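Local coordinates for NMB1025 protein (Neisseria meningitidis serogroup B, PDB 3KJJ) that is of unknown function but belongs to the YjgF (RutC) family of small proteins and assembles as a trimer, at residues L51-D55 / V87-W91; C61-H67 / A120-D124; V72-M78 / R100-R106. One frame throughout, in Å; residues are numbered along the deposited sequence. Where two conformers were deposited one is given.

All three contacts build the YjgF-like fold, in which two helices cover one face of a mixed sheet. Contact 3 is the most buried: it pairs strands 68-75 and 99-104 through backbone bonds, with charged groups gathered where the strands end. Contact 1 joins helices 43-60 and 81-91 mainly by side chains, with no backbone-to-backbone bond, through apolar packing and one indole-carboxylate pair. Contact 2 lies across the chain from contact 3 and mixes a buried seam with a charged, hydrated surface. Lys-65 of contact 2 reaches Trp-91 of contact 1, while Ile-73 and Arg-100 of contact 3 meet Trp-88 of contact 1. Each contact also reaches the second subunit.

Contact 1 (L51-D55 / V87-W91); sequences LAQID and VWDAW
Leu-51 and Trp-91 join the two helices, 43-60 and 81-91, that lie side by side on one face of the YjgF-like sheet. The axes of the short segments run 31° apart and come no closer than 12.2 Å, a wide spacing that the large indole of Trp-91 fills. With CG anti to the backbone N (chi1 172°), the ring reaches across to helix 43-60 and slides under Leu-51. Methyl CD2 of Leu-51 then sits almost squarely over the six-membered ring of Trp-91, 3.6 Å from its centroid, a CH-pi contact. Branched leucine suits this place because both methyls lie on the indole and each reaches a second residue: Leu-51 CD1, beside Trp-91 CG, also meets Val-87 CG1 at 4.0 Å, while Leu-51 CD2 touches CE3 of Trp-88 at 3.9 Å. Leu-51 and Ile-54 continue onto Ile-116 of strand 114-121, and Trp-88 rests on Ile-73. The polar part lies at the rim of the Trp-91 ring. Its NE1 gives one N-H to both oxygens of Asp-55, 3.0 Å from OD1 and 3.2 Å from OD2; the bond to OD2 is the straighter, at 159°, and lies in the ring plane. The N-H comes from the syn side but is tilted out of the carboxylate plane. Lys-65 approaches the face of this indole turned away from Leu-51, forming a cation-pi pair, and its ammonium group bonds to Trp-91 O. Shared by both oxygens, the indole N-H probably offsets part of the charge of Asp-55, and the pairing fixes the turn of the ring.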
loop_
_atom_site.group_PDB
_atom_site.type_symbol
_atom_site.label_atom_id
_atom_site.label_comp_id
_atom_site.label_asym_id
_atom_site.label_seq_id
_atom_site.Cartn_x
_atom_site.Cartn_y
_atom_site.Cartn_z
ATOM N N LEU B 51 17.675 0.635 -2.120
ATOM C CA LEU B 51 17.538 -0.091 -3.385
ATOM C C LEU B 51 18.427 -1.346 -3.466
ATOM O O LEU B 51 18.026 -2.345 -4.068
ATOM C CB LEU B 51 17.698 0.845 -4.592
ATOM C CG LEU B 51 16.653 1.980 -4.675
ATOM C CD1 LEU B 51 17.011 3.014 -5.728
ATOM C CD2 LEU B 51 15.226 1.460 -4.909
ATOM N N ALA B 52 19.602 -1.312 -2.834
ATOM C CA ALA B 52 20.496 -2.481 -2.768
ATOM C C ALA B 52 19.931 -3.616 -1.914
ATOM O O ALA B 52 19.993 -4.788 -2.300
ATOM C CB ALA B 52 21.911 -2.075 -2.285
ATOM N N GLN B 53 19.341 -3.260 -0.776
ATOM C CA GLN B 53 18.549 -4.196 0.027
ATOM C C GLN B 53 17.416 -4.820 -0.768
ATOM O O GLN B 53 17.205 -6.038 -0.713
ATOM C CB GLN B 53 17.942 -3.480 1.232
ATOM C CG GLN B 53 18.937 -3.051 2.286
ATOM C CD GLN B 53 18.257 -2.295 3.404
ATOM O OE1 GLN B 53 17.399 -2.832 4.089
ATOM N NE2 GLN B 53 18.628 -1.032 3.577
ATOM N N ILE B 54 16.675 -3.986 -1.499
ATOM C CA ILE B 54 15.553 -4.480 -2.281
ATOM C C ILE B 54 16.035 -5.519 -3.287
ATOM O O ILE B 54 15.437 -6.603 -3.389
ATOM C CB ILE B 54 14.717 -3.329 -2.918
ATOM C CG1 ILE B 54 13.853 -2.665 -1.832
ATOM C CG2 ILE B 54 13.836 -3.864 -4.043
ATOM C CD1 ILE B 54 13.320 -1.266 -2.163
ATOM N N ASP B 55 17.132 -5.198 -3.978
ATOM C CA ASP B 55 17.797 -6.120 -4.898
ATOM C C ASP B 55 18.083 -7.456 -4.205
ATOM O O ASP B 55 17.787 -8.510 -4.750
ATOM C CB ASP B 55 19.112 -5.536 -5.432
ATOM C CG ASP B 55 18.906 -4.429 -6.463
ATOM O OD1 ASP B 55 17.813 -4.334 -7.063
ATOM O OD2 ASP B 55 19.870 -3.661 -6.687
ATOM N N VAL B 87 18.552 8.762 -8.064
ATOM C CA VAL B 87 19.053 7.433 -7.786
ATOM C C VAL B 87 18.050 6.380 -8.278
ATOM O O VAL B 87 18.436 5.420 -8.949
ATOM C CB VAL B 87 19.449 7.278 -6.297
ATOM C CG1 VAL B 87 19.858 5.839 -5.978
ATOM C CG2 VAL B 87 20.584 8.260 -5.967
ATOM N N TRP B 88 16.774 6.582 -7.955
ATOM C CA TRP B 88 15.683 5.732 -8.437
ATOM C C TRP B 88 15.686 5.590 -9.955
ATOM O O TRP B 88 15.657 4.472 -10.464
ATOM C CB TRP B 88 14.338 6.289 -7.961
ATOM C CG TRP B 88 13.132 5.623 -8.540
ATOM C CD1 TRP B 88 12.456 5.997 -9.657
ATOM C CD2 TRP B 88 12.443 4.480 -8.013
ATOM N NE1 TRP B 88 11.389 5.155 -9.867
ATOM C CE2 TRP B 88 11.362 4.211 -8.877
ATOM C CE3 TRP B 88 12.653 3.644 -6.912
ATOM C CZ2 TRP B 88 10.473 3.149 -8.665
ATOM C CZ3 TRP B 88 11.770 2.583 -6.701
ATOM C CH2 TRP B 88 10.698 2.348 -7.579
ATOM N N ASP B 89 15.737 6.723 -10.661
ATOM C CA ASP B 89 15.734 6.759 -12.130
ATOM C C ASP B 89 16.847 5.947 -12.774
ATOM O O ASP B 89 16.633 5.341 -13.826
ATOM C CB ASP B 89 15.796 8.199 -12.653
ATOM C CG ASP B 89 14.520 8.964 -12.399
ATOM O OD1 ASP B 89 13.539 8.353 -11.924
ATOM O OD2 ASP B 89 14.500 10.180 -12.675
ATOM N N ALA B 90 18.025 5.960 -12.152
ATOM C CA ALA B 90 19.188 5.188 -12.608
ATOM C C ALA B 90 19.070 3.694 -12.294
ATOM O O ALA B 90 19.641 2.856 -12.999
ATOM C CB ALA B 90 20.470 5.751 -11.997
ATOM N N TRP B 91 18.324 3.373 -11.243
ATOM C CA TRP B 91 18.205 1.999 -10.739
ATOM C C TRP B 91 17.117 1.211 -11.448
ATOM O O TRP B 91 17.345 0.052 -11.788
ATOM C CB TRP B 91 17.982 1.997 -9.229
ATOM C CG TRP B 91 17.646 0.651 -8.595
ATOM C CD1 TRP B 91 18.531 -0.281 -8.136
ATOM C CD2 TRP B 91 16.336 0.136 -8.301
ATOM N NE1 TRP B 91 17.856 -1.357 -7.601
ATOM C CE2 TRP B 91 16.509 -1.124 -7.683
ATOM C CE3 TRP B 91 15.032 0.616 -8.509
ATOM C CZ2 TRP B 91 15.428 -1.912 -7.272
ATOM C CZ3 TRP B 91 13.964 -0.155 -8.099
ATOM C CH2 TRP B 91 14.168 -1.416 -7.488
#

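Contact 2 (C61-H67 / A120-D124); sequences CGSDKAH and AVKRD
Ser-63 and His-67 grip Val-121 where the loop that follows helix 43-60 runs along the end of strand 114-121. The helix stops in a Schellman motif at Gly-62, whose positive phi glycine easily adopts. The inner part of the contact is tight. Ser-63 turns OG anti to its own N (chi1 -167°) and gives a short hydrogen bond of 2.6 Å to Val-121 O, reaching that oxygen from above the carbonyl plane. A small hydroxyl fits here beside the methyl of Ala-120, in a buried seam also covered by Ile-30 and Leu-58. Val-121 N binds His-67 O at 2.9 Å, so both backbone polar atoms of Val-121 are satisfied by the loop. Asp-64 steadies the imidazole: His-67 ND1 donates to OD1 of Asp-64 at 2.7 Å, nearly straight and in the ring plane, but meets the carboxylate from its syn side and well out of that group's plane. Farther out the contact loosens and depends on Arg-123, which has two conformers and touches a crystal neighbour. Its side-chain contacts hold for one conformer only and are less certain. Arg-123 CG lies over the centre of the His-67 ring, 3.6 Å from the centroid. Arg-123 NE stands 3.2 Å from Asp-64 OD2, but that oxygen is far from the guanidinium plane, making this a salt bridge of charges alone. The bond from Arg-123 NH1 to Ser-63 O is weak. The backbone is firmer: Gly-62 O accepts Arg-123 N at 3.0 Å, and one water, 2.6 Å from Gly-62 O, also donates to the carbonyl oxygen of Arg-123.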
loop_
_atom_site.group_PDB
_atom_site.type_symbol
_atom_site.label_atom_id
_atom_site.label_comp_id
_atom_site.label_asym_id
_atom_site.label_seq_id
_atom_site.Cartn_x
_atom_site.Cartn_y
_atom_site.Cartn_z
ATOM N N CYS B 61 13.767 -14.012 -3.200
ATOM C CA CYS B 61 12.400 -14.460 -3.537
ATOM C C CYS B 61 12.202 -14.981 -4.965
ATOM O O CYS B 61 11.078 -15.335 -5.356
ATOM C CB CYS B 61 11.383 -13.345 -3.269
ATOM S SG CYS B 61 11.335 -12.788 -1.560
ATOM N N GLY B 62 13.276 -15.024 -5.749
ATOM C CA GLY B 62 13.182 -15.472 -7.136
ATOM C C GLY B 62 12.571 -14.399 -8.020
ATOM O O GLY B 62 11.877 -14.695 -8.991
ATOM N N SER B 63 12.819 -13.145 -7.654
ATOM C CA SER B 63 12.365 -12.000 -8.421
ATOM C C SER B 63 13.555 -11.085 -8.662
ATOM O O SER B 63 14.699 -11.433 -8.348
ATOM C CB SER B 63 11.274 -11.244 -7.656
ATOM O OG SER B 63 10.603 -10.296 -8.476
ATOM N N ASP B 64 13.272 -9.915 -9.225
ATOM C CA ASP B 64 14.259 -8.861 -9.370
ATOM C C ASP B 64 13.528 -7.553 -9.650
ATOM O O ASP B 64 12.289 -7.525 -9.728
ATOM C CB ASP B 64 15.270 -9.180 -10.482
ATOM C CG ASP B 64 14.598 -9.494 -11.798
ATOM O OD1 ASP B 64 13.740 -8.694 -12.224
ATOM O OD2 ASP B 64 14.928 -10.542 -12.401
ATOM N N LYS B 65 14.294 -6.478 -9.804
ATOM C CA LYS B 65 13.727 -5.131 -9.953
ATOM C C LYS B 65 12.908 -4.977 -11.239
ATOM O O LYS B 65 11.953 -4.205 -11.284
ATOM C CB LYS B 65 14.832 -4.059 -9.823
ATOM C CG LYS B 65 15.789 -3.940 -11.005
ATOM C CD LYS B 65 17.158 -3.415 -10.584
ATOM C CE LYS B 65 18.016 -3.112 -11.809
ATOM N NZ LYS B 65 19.191 -2.245 -11.486
ATOM N N ALA B 66 13.261 -5.751 -12.263
ATOM C CA ALA B 66 12.529 -5.758 -13.533
ATOM C C ALA B 66 11.204 -6.506 -13.398
ATOM O O ALA B 66 10.475 -6.666 -14.365
ATOM C CB ALA B 66 13.391 -6.387 -14.627
ATOM N N HIS B 67 10.903 -6.967 -12.188
ATOM C CA HIS B 67 9.648 -7.655 -11.907
ATOM C C HIS B 67 8.934 -7.078 -10.698
ATOM O O HIS B 67 8.139 -7.764 -10.060
ATOM C CB HIS B 67 9.876 -9.163 -11.749
ATOM C CG HIS B 67 10.282 -9.835 -13.023
ATOM N ND1 HIS B 67 11.580 -9.818 -13.488
ATOM C CD2 HIS B 67 9.560 -10.518 -13.942
ATOM C CE1 HIS B 67 11.640 -10.466 -14.638
ATOM N NE2 HIS B 67 10.429 -10.900 -14.936
ATOM N N ALA B 120 6.066 -7.229 -5.741
ATOM C CA ALA B 120 6.721 -7.768 -6.922
ATOM C C ALA B 120 6.136 -9.120 -7.289
ATOM O O ALA B 120 5.266 -9.649 -6.588
ATOM C CB ALA B 120 8.249 -7.882 -6.699
ATOM N N VAL B 121 6.600 -9.657 -8.407
ATOM C CA VAL B 121 6.160 -10.973 -8.847
ATOM C C VAL B 121 7.342 -11.940 -8.957
ATOM O O VAL B 121 8.450 -11.547 -9.313
ATOM C CB VAL B 121 5.307 -10.903 -10.152
ATOM C CG1 VAL B 121 6.162 -10.611 -11.372
ATOM C CG2 VAL B 121 4.497 -12.182 -10.346
ATOM N N LYS B 122 7.095 -13.198 -8.602
ATOM C CA LYS B 122 8.070 -14.261 -8.744
ATOM C C LYS B 122 8.189 -14.612 -10.229
ATOM O O LYS B 122 7.171 -14.808 -10.897
ATOM C CB LYS B 122 7.613 -15.482 -7.938
ATOM C CG LYS B 122 8.630 -16.611 -7.835
ATOM C CD LYS B 122 8.077 -17.756 -6.990
ATOM C CE LYS B 122 8.975 -18.978 -7.058
ATOM N NZ LYS B 122 8.665 -19.938 -5.956
ATOM N N ARG B 123 9.423 -14.673 -10.738
ATOM C CA ARG B 123 9.672 -15.056 -12.125
ATOM C C ARG B 123 9.187 -16.473 -12.412
ATOM O O ARG B 123 9.372 -17.373 -11.596
ATOM C CB ARG B 123 11.165 -14.963 -12.450
ATOM C CG ARG B 123 11.631 -13.581 -12.851
ATOM C CD ARG B 123 13.129 -13.551 -13.091
ATOM N NE ARG B 123 13.879 -13.483 -11.838
ATOM C CZ ARG B 123 14.891 -14.281 -11.511
ATOM N NH1 ARG B 123 15.498 -14.127 -10.343
ATOM N NH2 ARG B 123 15.305 -15.223 -12.351
ATOM N N ASP B 124 8.569 -16.658 -13.571
ATOM C CA ASP B 124 8.250 -18.007 -14.044
ATOM C C ASP B 124 9.535 -18.641 -14.581
ATOM O O ASP B 124 10.381 -17.955 -15.164
ATOM C CB ASP B 124 7.190 -17.971 -15.149
ATOM C CG ASP B 124 5.818 -17.566 -14.636
ATOM O OD1 ASP B 124 5.170 -16.726 -15.290
ATOM O OD2 ASP B 124 5.386 -18.082 -13.582
HETATM O O HOH W 1 11.865 -17.219 -9.709
#

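Contact 3 (V72-M78 / R100-R106); sequences VIYLRDM and RACVEAR
Ile-73 and Leu-75 pair with strand 99-104 through a parallel ladder of backbone hydrogen bonds. Ile-73 N binds Ala-101 O at 2.9 Å and its O receives Val-103 N; Leu-75 likewise donates to Val-103 O and closes the series by accepting Ala-105 N at 2.8 Å. Alpha C-H groups of Tyr-74 and Glu-104, among others, lean on the same carbonyl oxygens.

Apolar packing differs between the faces. Tyr-74 and Val-103 leave the sheet together as neighbours on one face, CD1 against CG2 at 3.6 Å, and Tyr-74 also packs on Val-103 of the third subunit. On the other face, Cys-102 is small and apolar enough to fit among larger neighbours, its SG 3.9 Å from Leu-75 CD1. Farther along, Ile-73 CD1 lies over one face of the Arg-100 guanidinium, 3.5 Å from NH1, an atom that is itself bonded to Asn-85 OD1. Met-78, a selenomethionine, is bent at both chi2 (65°) and chi3 (54°), which folds CE back onto the peptide between Val-103 and Glu-104.

Polar and charged groups gather where the strands end. Glu-104, extended from the sheet, uses the anti lone pair of OE1 to take Met-78 N at 2.8 Å in a nearly straight bond, tying down the turn after strand 68-75. The guanidinium groups of Arg-76 and Arg-106 stack flat, centres 4.0 Å apart and planes at 27°, a known arrangement despite the like charges. Both arginines also touch a crystal neighbour, and Glu-104 of the third subunit packs on Arg-106.

Strand 99-104 is outermost in this chain, but backbone bonds from Arg-100 and Glu-104 continue to the second subunit. Two adjacent parallel strands linked through helix 81-91 form a beta-alpha-beta crossover, a unit of the YjgF-like fold.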
loop_
_atom_site.group_PDB
_atom_site.type_symbol
_atom_site.label_atom_id
_atom_site.label_comp_id
_atom_site.label_asym_id
_atom_site.label_seq_id
_atom_site.Cartn_x
_atom_site.Cartn_y
_atom_site.Cartn_z
ATOM N N VAL B 72 6.000 2.143 -3.161
ATOM C CA VAL B 72 5.608 3.342 -2.439
ATOM C C VAL B 72 6.863 3.846 -1.757
ATOM O O VAL B 72 7.566 3.087 -1.079
ATOM C CB VAL B 72 4.497 3.092 -1.407
ATOM C CG1 VAL B 72 4.033 4.419 -0.782
ATOM C CG2 VAL B 72 3.329 2.384 -2.044
ATOM N N ILE B 73 7.148 5.124 -1.982
ATOM C CA ILE B 73 8.339 5.760 -1.468
ATOM C C ILE B 73 7.880 6.800 -0.476
ATOM O O ILE B 73 7.098 7.690 -0.813
ATOM C CB ILE B 73 9.162 6.431 -2.586
ATOM C CG1 ILE B 73 9.602 5.392 -3.629
ATOM C CG2 ILE B 73 10.400 7.157 -1.997
ATOM C CD1 ILE B 73 10.025 6.022 -4.966
ATOM N N TYR B 74 8.341 6.638 0.754
ATOM C CA TYR B 74 8.036 7.556 1.818
ATOM C C TYR B 74 9.304 8.377 2.021
ATOM O O TYR B 74 10.378 7.820 2.211
ATOM C CB TYR B 74 7.663 6.778 3.079
ATOM C CG TYR B 74 6.427 5.904 2.959
ATOM C CD1 TYR B 74 5.145 6.458 2.981
ATOM C CD2 TYR B 74 6.540 4.513 2.846
ATOM C CE1 TYR B 74 4.014 5.657 2.872
ATOM C CE2 TYR B 74 5.421 3.716 2.733
ATOM C CZ TYR B 74 4.163 4.289 2.748
ATOM O OH TYR B 74 3.053 3.491 2.647
ATOM N N LEU B 75 9.189 9.695 1.936
ATOM C CA LEU B 75 10.302 10.571 2.297
ATOM C C LEU B 75 9.938 11.326 3.556
ATOM O O LEU B 75 8.788 11.724 3.726
ATOM C CB LEU B 75 10.613 11.572 1.178
ATOM C CG LEU B 75 11.134 11.030 -0.152
ATOM C CD1 LEU B 75 11.078 12.140 -1.206
ATOM C CD2 LEU B 75 12.559 10.483 -0.015
ATOM N N ARG B 76 10.925 11.525 4.427
ATOM C CA ARG B 76 10.758 12.320 5.631
ATOM C C ARG B 76 10.477 13.781 5.271
ATOM O O ARG B 76 9.710 14.477 5.950
ATOM C CB ARG B 76 12.009 12.220 6.507
ATOM C CG ARG B 76 11.978 13.158 7.707
ATOM C CD ARG B 76 13.279 13.170 8.487
ATOM N NE ARG B 76 13.143 13.978 9.698
ATOM C CZ ARG B 76 12.507 13.595 10.802
ATOM N NH1 ARG B 76 11.941 12.399 10.876
ATOM N NH2 ARG B 76 12.449 14.406 11.851
ATOM N N ASP B 77 11.095 14.215 4.183
ATOM C CA ASP B 77 11.081 15.586 3.752
ATOM C C ASP B 77 11.017 15.642 2.214
ATOM O O ASP B 77 11.984 15.304 1.546
ATOM C CB ASP B 77 12.348 16.277 4.286
ATOM C CG ASP B 77 12.330 17.772 4.071
ATOM O OD1 ASP B 77 12.748 18.521 4.975
ATOM O OD2 ASP B 77 11.898 18.201 2.992
HETATM N N MSE B 78 9.878 16.075 1.665
HETATM C CA MSE B 78 9.677 16.149 0.202
HETATM C C MSE B 78 10.685 17.063 -0.504
HETATM O O MSE B 78 10.782 17.063 -1.728
HETATM C CB MSE B 78 8.228 16.538 -0.149
HETATM C CG MSE B 78 7.837 16.392 -1.658
HETATM SE SE MSE B 78 7.856 14.536 -2.379
HETATM C CE MSE B 78 6.699 13.763 -1.049
ATOM N N ARG B 100 4.113 3.583 -9.103
ATOM C CA ARG B 100 4.866 4.266 -8.053
ATOM C C ARG B 100 4.020 5.359 -7.422
ATOM O O ARG B 100 3.200 5.981 -8.087
ATOM C CB ARG B 100 6.148 4.875 -8.626
ATOM C CG ARG B 100 7.221 5.156 -7.595
ATOM C CD ARG B 100 8.405 5.908 -8.177
ATOM N NE ARG B 100 8.221 7.354 -8.100
ATOM C CZ ARG B 100 9.197 8.248 -7.981
ATOM N NH1 ARG B 100 10.477 7.873 -7.901
ATOM N NH2 ARG B 100 8.884 9.532 -7.914
ATOM N N ALA B 101 4.200 5.550 -6.124
ATOM C CA ALA B 101 3.643 6.705 -5.435
ATOM C C ALA B 101 4.705 7.247 -4.489
ATOM O O ALA B 101 5.502 6.492 -3.929
ATOM C CB ALA B 101 2.363 6.329 -4.693
ATOM N N CYS B 102 4.748 8.564 -4.333
ATOM C CA CYS B 102 5.735 9.147 -3.433
ATOM C C CYS B 102 5.044 10.157 -2.549
ATOM O O CYS B 102 4.427 11.090 -3.052
ATOM C CB CYS B 102 6.900 9.787 -4.188
ATOM S SG CYS B 102 8.201 10.386 -3.077
ATOM N N VAL B 103 5.112 9.927 -1.239
ATOM C CA VAL B 103 4.432 10.789 -0.268
ATOM C C VAL B 103 5.369 11.156 0.883
ATOM O O VAL B 103 6.380 10.499 1.112
ATOM C CB VAL B 103 3.082 10.185 0.270
ATOM C CG1 VAL B 103 2.160 9.774 -0.886
ATOM C CG2 VAL B 103 3.312 9.007 1.211
ATOM N N GLU B 104 5.037 12.231 1.584
ATOM C CA GLU B 104 5.845 12.661 2.704
ATOM C C GLU B 104 5.313 12.041 3.982
ATOM O O GLU B 104 4.151 12.230 4.328
ATOM C CB GLU B 104 5.853 14.182 2.811
ATOM C CG GLU B 104 7.082 14.714 3.543
ATOM C CD GLU B 104 6.971 16.188 3.854
ATOM O OE1 GLU B 104 7.814 16.968 3.365
ATOM O OE2 GLU B 104 6.039 16.561 4.589
ATOM N N ALA B 105 6.173 11.300 4.674
ATOM C CA ALA B 105 5.821 10.690 5.956
ATOM C C ALA B 105 7.076 10.478 6.776
ATOM O O ALA B 105 8.078 9.985 6.264
ATOM C CB ALA B 105 5.114 9.362 5.739
ATOM N N ARG B 106 7.020 10.837 8.058
ATOM C CA ARG B 106 8.159 10.641 8.951
ATOM C C ARG B 106 8.335 9.162 9.305
ATOM O O ARG B 106 7.357 8.443 9.507
ATOM C CB ARG B 106 8.004 11.485 10.218
ATOM C CG ARG B 106 8.044 12.980 9.944
ATOM C CD ARG B 106 8.285 13.768 11.209
ATOM N NE ARG B 106 8.906 15.056 10.915
ATOM C CZ ARG B 106 9.432 15.862 11.832
ATOM N NH1 ARG B 106 9.422 15.524 13.116
ATOM N NH2 ARG B 106 9.978 17.006 11.462
#